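Local coordinates for chymotrypsin (Cellulomonas bogoriensis, PDB 2EA3), which probably hydrolyses peptide bonds as a serine endopeptidase of the chymotrypsin family, this chain being the protease part of a longer precursor, at residues A[80-85]-A[140-145]; A[70-75]-A[101-106]. One frame throughout, in Å; residues are numbered along the deposited sequence.

Overall arrangement
Cellulomonas bogoriensis chymotrypsin folds into two antiparallel six-stranded barrels, and both contacts lie where the chain joining the barrels packs on the second. The segments alternate along the sequence, 70-75, 80-85, 101-106 and 140-145, and each contact takes in part of one strand of the small two-stranded sheet 71-73/79-81. Interaction 1 brings the end of the second of these strands, and the chain leaving it, to the turn after strand 140-143; interaction 2 brings the end of the first to strand 102-110. Their centres are about 10 Å apart. Backbone pairing of Val80 with Val72 and of Val82 with Ala70 ties the two contacts together through the hairpin, which rests on the second barrel at both places.

Interaction 1 of 2, residues A[80-85]-A[140-145]; sequences VQVAGH and SLLAGN
Ala83 and Asn145 are joined through their backbones. Ala83 N donates a hydrogen bond to Asn145 O over 2.8 Å, nearly straight at 169° and in the carbonyl plane. Beside it the two CB atoms of Ala83 and Asn145 lie 3.9 Å apart, and a methyl group is small enough to let the backbones come this near. Asn145 CB also rests 3.3 Å from Gln81 O, bringing the base of its side chain against the opposing backbone.

The apolar part centres on Leu142. Val80 and Leu142 reach toward each other tip to tip, CG1 of Val80 meeting CD1 of Leu142 at 3.7 Å; the valine carries CG1 anti to its own N (chi1 179°), which aims that branch at the leucine. The other leucine methyl, CD2, lies 4.4 Å from Val82 CG2, although Val82 starts out away from this segment and packs on Phe21 and Met180. Branched aliphatic residues suit such a seam, where Leu142 also touches Phe21 and Val72.

Gly144 has a positive phi of 62°, readily taken up by a residue without a side chain, and it lets the chain reverse into strand 146-154, whose Ala147 pairs with Gly84. The arrangement belongs to the two-barrel chymotrypsin fold: the chain linking the barrels runs past a hairpin turn of the second.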
ATOM      1  N   VAL A  80       3.122 -14.001  -2.658  1.00 17.44           N
ATOM      2  CA  VAL A  80       4.457 -13.725  -2.209  1.00 17.76           C
ATOM      3  C   VAL A  80       4.397 -13.618  -0.690  1.00 17.66           C
ATOM      4  O   VAL A  80       3.599 -12.843  -0.137  1.00 16.67           O
ATOM      5  CB  VAL A  80       5.001 -12.413  -2.821  1.00 17.85           C
ATOM      6  CG1 VAL A  80       6.422 -12.116  -2.311  1.00 18.49           C
ATOM      7  CG2 VAL A  80       4.960 -12.487  -4.351  1.00 19.73           C
ATOM      8  N   GLN A  81       5.268 -14.370  -0.024  1.00 17.66           N
ATOM      9  CA  GLN A  81       5.385 -14.290   1.424  1.00 18.67           C
ATOM     10  C   GLN A  81       6.051 -12.980   1.846  1.00 18.30           C
ATOM     11  O   GLN A  81       7.105 -12.590   1.314  1.00 19.29           O
ATOM     12  CB  GLN A  81       6.164 -15.485   1.981  1.00 19.74           C
ATOM     13  CG  GLN A  81       5.343 -16.752   2.126  1.00 25.05           C
ATOM     14  CD  GLN A  81       4.385 -16.703   3.310  1.00 29.95           C
ATOM     15  OE1 GLN A  81       4.624 -16.014   4.311  1.00 33.77           O
ATOM     16  NE2 GLN A  81       3.291 -17.440   3.199  1.00 33.84           N
ATOM     17  N   VAL A  82       5.426 -12.303   2.797  1.00 16.76           N
ATOM     18  CA  VAL A  82       6.021 -11.127   3.431  1.00 17.10           C
ATOM     19  C   VAL A  82       6.830 -11.573   4.647  1.00 17.12           C
ATOM     20  O   VAL A  82       6.265 -12.083   5.624  1.00 16.95           O
ATOM     21  CB  VAL A  82       4.953 -10.103   3.869  1.00 16.92           C
ATOM     22  CG1 VAL A  82       5.606  -8.888   4.480  1.00 18.77           C
ATOM     23  CG2 VAL A  82       4.107  -9.704   2.687  1.00 17.45           C
ATOM     24  N   ALA A  83       8.143 -11.378   4.572  1.00 16.42           N
ATOM     25  CA  ALA A  83       9.064 -11.890   5.590  1.00 17.34           C
ATOM     26  C   ALA A  83       9.534 -10.835   6.605  1.00 17.36           C
ATOM     27  O   ALA A  83      10.024 -11.174   7.681  1.00 18.05           O
ATOM     28  CB  ALA A  83      10.261 -12.553   4.915  1.00 17.94           C
ATOM     29  N   GLY A  84       9.370  -9.557   6.274  1.00 16.50           N
ATOM     30  CA  GLY A  84       9.875  -8.480   7.126  1.00 15.80           C
ATOM     31  C   GLY A  84       9.645  -7.148   6.442  1.00 15.83           C
ATOM     32  O   GLY A  84       8.930  -7.077   5.421  1.00 15.33           O
ATOM     33  N   HIS A  85      10.247  -6.096   6.998  1.00 14.64           N
ATOM     34  CA  HIS A  85      10.031  -4.738   6.502  1.00 14.87           C
ATOM     35  C   HIS A  85      11.332  -3.921   6.559  1.00 15.03           C
ATOM     36  O   HIS A  85      11.338  -2.740   6.912  1.00 14.13           O
ATOM     37  CB  HIS A  85       8.887  -4.075   7.276  1.00 15.08           C
ATOM     38  CG  HIS A  85       9.103  -4.021   8.759  1.00 16.13           C
ATOM     39  ND1 HIS A  85       9.634  -2.922   9.394  1.00 18.42           N
ATOM     40  CD2 HIS A  85       8.847  -4.929   9.731  1.00 19.32           C
ATOM     41  CE1 HIS A  85       9.704  -3.153  10.692  1.00 19.37           C
ATOM     42  NE2 HIS A  85       9.242  -4.367  10.923  1.00 19.67           N
ATOM     43  N   SER A 140       0.679  -2.890  -2.172  1.00  9.74           N
ATOM     44  CA  SER A 140       1.961  -3.307  -1.615  1.00  9.80           C
ATOM     45  C   SER A 140       3.116  -2.960  -2.523  1.00  9.87           C
ATOM     46  O   SER A 140       3.035  -3.131  -3.732  1.00 10.72           O
ATOM     47  CB  SER A 140       1.981  -4.833  -1.448  1.00 10.28           C
ATOM     48  OG  SER A 140       0.699  -5.312  -1.066  1.00  9.90           O
ATOM     49  N   LEU A 141       4.213  -2.533  -1.923  1.00  9.37           N
ATOM     50  CA  LEU A 141       5.480  -2.452  -2.624  1.00  9.20           C
ATOM     51  C   LEU A 141       6.461  -3.362  -1.889  1.00  9.49           C
ATOM     52  O   LEU A 141       6.667  -3.210  -0.687  1.00  9.80           O
ATOM     53  CB  LEU A 141       6.019  -1.020  -2.638  1.00  9.89           C
ATOM     54  CG  LEU A 141       7.303  -0.878  -3.459  1.00  8.70           C
ATOM     55  CD1 LEU A 141       7.003  -1.052  -4.948  1.00 11.42           C
ATOM     56  CD2 LEU A 141       7.947   0.508  -3.165  1.00 11.30           C
ATOM     57  N   LEU A 142       7.039  -4.308  -2.624  1.00 10.30           N
ATOM     58  CA  LEU A 142       7.983  -5.273  -2.051  1.00 10.82           C
ATOM     59  C   LEU A 142       9.340  -5.112  -2.712  1.00 11.94           C
ATOM     60  O   LEU A 142       9.415  -4.846  -3.912  1.00 11.48           O
ATOM     61  CB  LEU A 142       7.484  -6.705  -2.312  1.00 11.84           C
ATOM     62  CG  LEU A 142       6.240  -7.203  -1.590  1.00 12.89           C
ATOM     63  CD1 LEU A 142       5.749  -8.493  -2.278  1.00 15.42           C
ATOM     64  CD2 LEU A 142       6.557  -7.450  -0.148  1.00 13.56           C
ATOM     65  N   ALA A 143      10.402  -5.275  -1.931  1.00 11.92           N
ATOM     66  CA  ALA A 143      11.709  -5.576  -2.497  1.00 13.33           C
ATOM     67  C   ALA A 143      11.960  -7.013  -2.082  1.00 13.31           C
ATOM     68  O   ALA A 143      12.218  -7.281  -0.918  1.00 14.80           O
ATOM     69  CB  ALA A 143      12.750  -4.662  -1.943  1.00 13.51           C
ATOM     70  N   GLY A 144      11.810  -7.937  -3.016  1.00 14.46           N
ATOM     71  CA  GLY A 144      11.865  -9.362  -2.692  1.00 16.02           C
ATOM     72  C   GLY A 144      10.740  -9.714  -1.718  1.00 16.23           C
ATOM     73  O   GLY A 144       9.558  -9.559  -2.041  1.00 16.91           O
ATOM     74  N   ASN A 145      11.089 -10.194  -0.529  1.00 15.55           N
ATOM     75  CA  ASN A 145      10.063 -10.516   0.459  1.00 16.26           C
ATOM     76  C   ASN A 145       9.938  -9.475   1.567  1.00 15.09           C
ATOM     77  O   ASN A 145       9.343  -9.748   2.616  1.00 15.79           O
ATOM     78  CB  ASN A 145      10.276 -11.923   1.048  1.00 17.35           C
ATOM     79  CG  ASN A 145      10.189 -13.020  -0.004  1.00 21.68           C
ATOM     80  OD1 ASN A 145       9.095 -13.482  -0.377  1.00 26.49           O
ATOM     81  ND2 ASN A 145      11.353 -13.452  -0.487  1.00 25.51           N
TER

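Interaction 2 of 2, residues A[70-75]-A[101-106]; sequences AQVNNY and TGWHCG
Trp103 turns its indole toward Asn74, whose CB sits over one face of the ring, off toward the rim, 4.1 Å from CE3. The tryptophan holds CG anti to its own N (chi1 178°), sending the indole out across Asn74 and on to Val72, whose CG1 meets the ring edge near its plane, 4.2 Å from CZ3. At the root of the side chain, Trp103 CB comes to 3.3 Å from Asn74 O. Beyond this segment the indole also touches Val80, Leu142 and Cys95, the last joined to Cys105 by a disulfide.

Tyr75 is laid against Gly102. The glycine CA stands over one ring face, 3.9 Å from the centroid and 23° off the normal, a CH-pi contact. Glycine suits this place, since its backbone angles (phi 81°) crowd any CB against the carbonyl O of Thr101 and the ring lies close over CA. Asn73 ND2 lies over the centre of the opposite face of the tyrosine, so the ring is sandwiched, while Tyr75 OH bonds to Gly6 O.

Asn73 suits its place because its OD1 accepts from Tyr75 N at 2.8 Å, an Asx turn that helps to hold the bend; the donor stands above the carbonyl plane. Asn74 OD1 likewise accepts from Ser76 N and Gly78 N.

Replacing Trp103 by alanine takes the ring away, and is likely to leave Asn74 CB and the Val72 methyl without a partner and open a gap beside Leu142. The chemistry is thus divided: polar bonds shape the turn, whereas dispersion and CH-pi contacts hold it to strand 102-110.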
ATOM      1  N   ALA A  70       0.158 -13.107   5.784  1.00 12.21           N
ATOM      2  CA  ALA A  70       1.436 -12.467   5.506  1.00 12.52           C
ATOM      3  C   ALA A  70       1.799 -12.707   4.035  1.00 12.95           C
ATOM      4  O   ALA A  70       2.842 -13.272   3.714  1.00 13.37           O
ATOM      5  CB  ALA A  70       2.496 -13.014   6.429  1.00 13.18           C
ATOM      6  N   GLN A  71       0.917 -12.273   3.140  1.00 12.77           N
ATOM      7  CA  GLN A  71       1.062 -12.576   1.712  1.00 13.53           C
ATOM      8  C   GLN A  71       0.661 -11.379   0.885  1.00 13.30           C
ATOM      9  O   GLN A  71      -0.139 -10.551   1.328  1.00 13.82           O
ATOM     10  CB  GLN A  71       0.166 -13.749   1.316  1.00 13.67           C
ATOM     11  CG  GLN A  71       0.469 -15.040   2.054  1.00 17.96           C
ATOM     12  CD  GLN A  71      -0.201 -16.215   1.408  1.00 23.98           C
ATOM     13  OE1 GLN A  71       0.473 -17.133   0.935  1.00 29.67           O
ATOM     14  NE2 GLN A  71      -1.514 -16.182   1.332  1.00 23.98           N
ATOM     15  N   VAL A  72       1.240 -11.299  -0.309  1.00 13.26           N
ATOM     16  CA  VAL A  72       0.885 -10.325  -1.329  1.00 11.77           C
ATOM     17  C   VAL A  72       0.483 -11.088  -2.598  1.00 11.96           C
ATOM     18  O   VAL A  72       1.127 -12.076  -2.982  1.00 12.15           O
ATOM     19  CB  VAL A  72       2.059  -9.330  -1.615  1.00 11.68           C
ATOM     20  CG1 VAL A  72       1.732  -8.445  -2.804  1.00 11.35           C
ATOM     21  CG2 VAL A  72       2.375  -8.471  -0.368  1.00 11.10           C
ATOM     22  N   ASN A  73      -0.602 -10.660  -3.230  1.00 11.50           N
ATOM     23  CA  ASN A  73      -1.055 -11.294  -4.459  1.00 11.75           C
ATOM     24  C   ASN A  73      -0.088 -10.967  -5.605  1.00 11.75           C
ATOM     25  O   ASN A  73       0.175  -9.789  -5.858  1.00 12.39           O
ATOM     26  CB  ASN A  73      -2.447 -10.769  -4.786  1.00 10.52           C
ATOM     27  CG  ASN A  73      -3.142 -11.561  -5.877  1.00 11.82           C
ATOM     28  OD1 ASN A  73      -2.516 -12.360  -6.585  1.00 10.40           O
ATOM     29  ND2 ASN A  73      -4.446 -11.328  -6.027  1.00 10.67           N
ATOM     30  N   ASN A  74       0.446 -11.987  -6.294  1.00 11.85           N
ATOM     31  CA  ASN A  74       1.293 -11.697  -7.476  1.00 12.80           C
ATOM     32  C   ASN A  74       0.544 -11.583  -8.798  1.00 13.17           C
ATOM     33  O   ASN A  74       1.158 -11.342  -9.854  1.00 13.14           O
ATOM     34  CB  ASN A  74       2.478 -12.673  -7.596  1.00 13.02           C
ATOM     35  CG  ASN A  74       2.056 -14.080  -7.988  1.00 14.87           C
ATOM     36  OD1 ASN A  74       0.930 -14.327  -8.405  1.00 14.54           O
ATOM     37  ND2 ASN A  74       2.983 -15.020  -7.848  1.00 19.15           N
ATOM     38  N   TYR A  75      -0.781 -11.755  -8.739  1.00 13.15           N
ATOM     39  CA  TYR A  75      -1.661 -11.677  -9.905  1.00 13.81           C
ATOM     40  C   TYR A  75      -1.305 -12.638 -11.042  1.00 15.20           C
ATOM     41  O   TYR A  75      -1.629 -12.384 -12.197  1.00 16.27           O
ATOM     42  CB  TYR A  75      -1.777 -10.236 -10.401  1.00 13.48           C
ATOM     43  CG  TYR A  75      -2.666  -9.441  -9.477  1.00 12.13           C
ATOM     44  CD1 TYR A  75      -4.039  -9.444  -9.652  1.00 12.55           C
ATOM     45  CD2 TYR A  75      -2.137  -8.726  -8.416  1.00 10.90           C
ATOM     46  CE1 TYR A  75      -4.878  -8.766  -8.806  1.00 12.50           C
ATOM     47  CE2 TYR A  75      -2.985  -8.024  -7.535  1.00 10.13           C
ATOM     48  CZ  TYR A  75      -4.347  -8.036  -7.764  1.00 10.39           C
ATOM     49  OH  TYR A  75      -5.231  -7.368  -6.956  1.00 10.67           O
ATOM     50  N   THR A 101      -4.001  -2.779 -12.016  1.00 11.05           N
ATOM     51  CA  THR A 101      -3.019  -3.170 -13.021  1.00 10.90           C
ATOM     52  C   THR A 101      -2.283  -4.469 -12.686  1.00 10.81           C
ATOM     53  O   THR A 101      -1.540  -4.984 -13.518  1.00 10.87           O
ATOM     54  CB  THR A 101      -2.028  -2.031 -13.278  1.00 10.42           C
ATOM     55  OG1 THR A 101      -1.354  -1.709 -12.057  1.00 11.04           O
ATOM     56  CG2 THR A 101      -2.760  -0.818 -13.799  1.00 11.11           C
ATOM     57  N   GLY A 102      -2.485  -5.000 -11.479  1.00 10.18           N
ATOM     58  CA  GLY A 102      -1.799  -6.218 -11.070  1.00 10.97           C
ATOM     59  C   GLY A 102      -0.369  -5.985 -10.592  1.00 11.07           C
ATOM     60  O   GLY A 102      -0.099  -5.073  -9.829  1.00 11.29           O
ATOM     61  N   TRP A 103       0.544  -6.807 -11.086  1.00 10.44           N
ATOM     62  CA  TRP A 103       1.922  -6.874 -10.589  1.00 10.53           C
ATOM     63  C   TRP A 103       2.832  -6.223 -11.608  1.00 10.35           C
ATOM     64  O   TRP A 103       2.896  -6.664 -12.763  1.00 10.44           O
ATOM     65  CB  TRP A 103       2.291  -8.339 -10.429  1.00 11.36           C
ATOM     66  CG  TRP A 103       3.664  -8.654  -9.967  1.00 13.23           C
ATOM     67  CD1 TRP A 103       4.743  -8.924 -10.745  1.00 13.70           C
ATOM     68  CD2 TRP A 103       4.092  -8.782  -8.606  1.00 12.09           C
ATOM     69  NE1 TRP A 103       5.838  -9.206  -9.945  1.00 14.02           N
ATOM     70  CE2 TRP A 103       5.460  -9.136  -8.631  1.00 11.48           C
ATOM     71  CE3 TRP A 103       3.445  -8.655  -7.370  1.00 14.37           C
ATOM     72  CZ2 TRP A 103       6.202  -9.362  -7.465  1.00 12.58           C
ATOM     73  CZ3 TRP A 103       4.182  -8.866  -6.196  1.00 12.61           C
ATOM     74  CH2 TRP A 103       5.557  -9.214  -6.260  1.00 13.23           C
ATOM     75  N   HIS A 104       3.514  -5.160 -11.186  1.00  9.96           N
ATOM     76  CA  HIS A 104       4.432  -4.412 -12.052  1.00 10.09           C
ATOM     77  C   HIS A 104       5.641  -4.009 -11.253  1.00 10.80           C
ATOM     78  O   HIS A 104       5.532  -3.714 -10.059  1.00 10.90           O
ATOM     79  CB  HIS A 104       3.752  -3.163 -12.591  1.00 10.50           C
ATOM     80  CG  HIS A 104       2.680  -3.477 -13.575  1.00 11.63           C
ATOM     81  ND1 HIS A 104       2.933  -3.591 -14.922  1.00 14.53           N
ATOM     82  CD2 HIS A 104       1.383  -3.822 -13.401  1.00 13.08           C
ATOM     83  CE1 HIS A 104       1.817  -3.920 -15.550  1.00 13.43           C
ATOM     84  NE2 HIS A 104       0.864  -4.081 -14.650  1.00 15.04           N
ATOM     85  N   CYS A 105       6.798  -4.016 -11.917  1.00 10.35           N
ATOM     86  CA  CYS A 105       8.045  -3.813 -11.195  1.00 11.53           C
ATOM     87  C   CYS A 105       8.829  -2.644 -11.781  1.00 11.16           C
ATOM     88  O   CYS A 105       8.506  -2.125 -12.877  1.00 10.71           O
ATOM     89  CB  CYS A 105       8.884  -5.096 -11.195  1.00 11.48           C
ATOM     90  SG  CYS A 105       7.954  -6.551 -10.612  1.00 13.17           S
ATOM     91  N   GLY A 106       9.839  -2.222 -11.037  1.00 11.48           N
ATOM     92  CA  GLY A 106      10.656  -1.079 -11.431  1.00 11.60           C
ATOM     93  C   GLY A 106      11.791  -1.017 -10.446  1.00 11.60           C
ATOM     94  O   GLY A 106      12.188  -2.048  -9.879  1.00 12.03           O
TER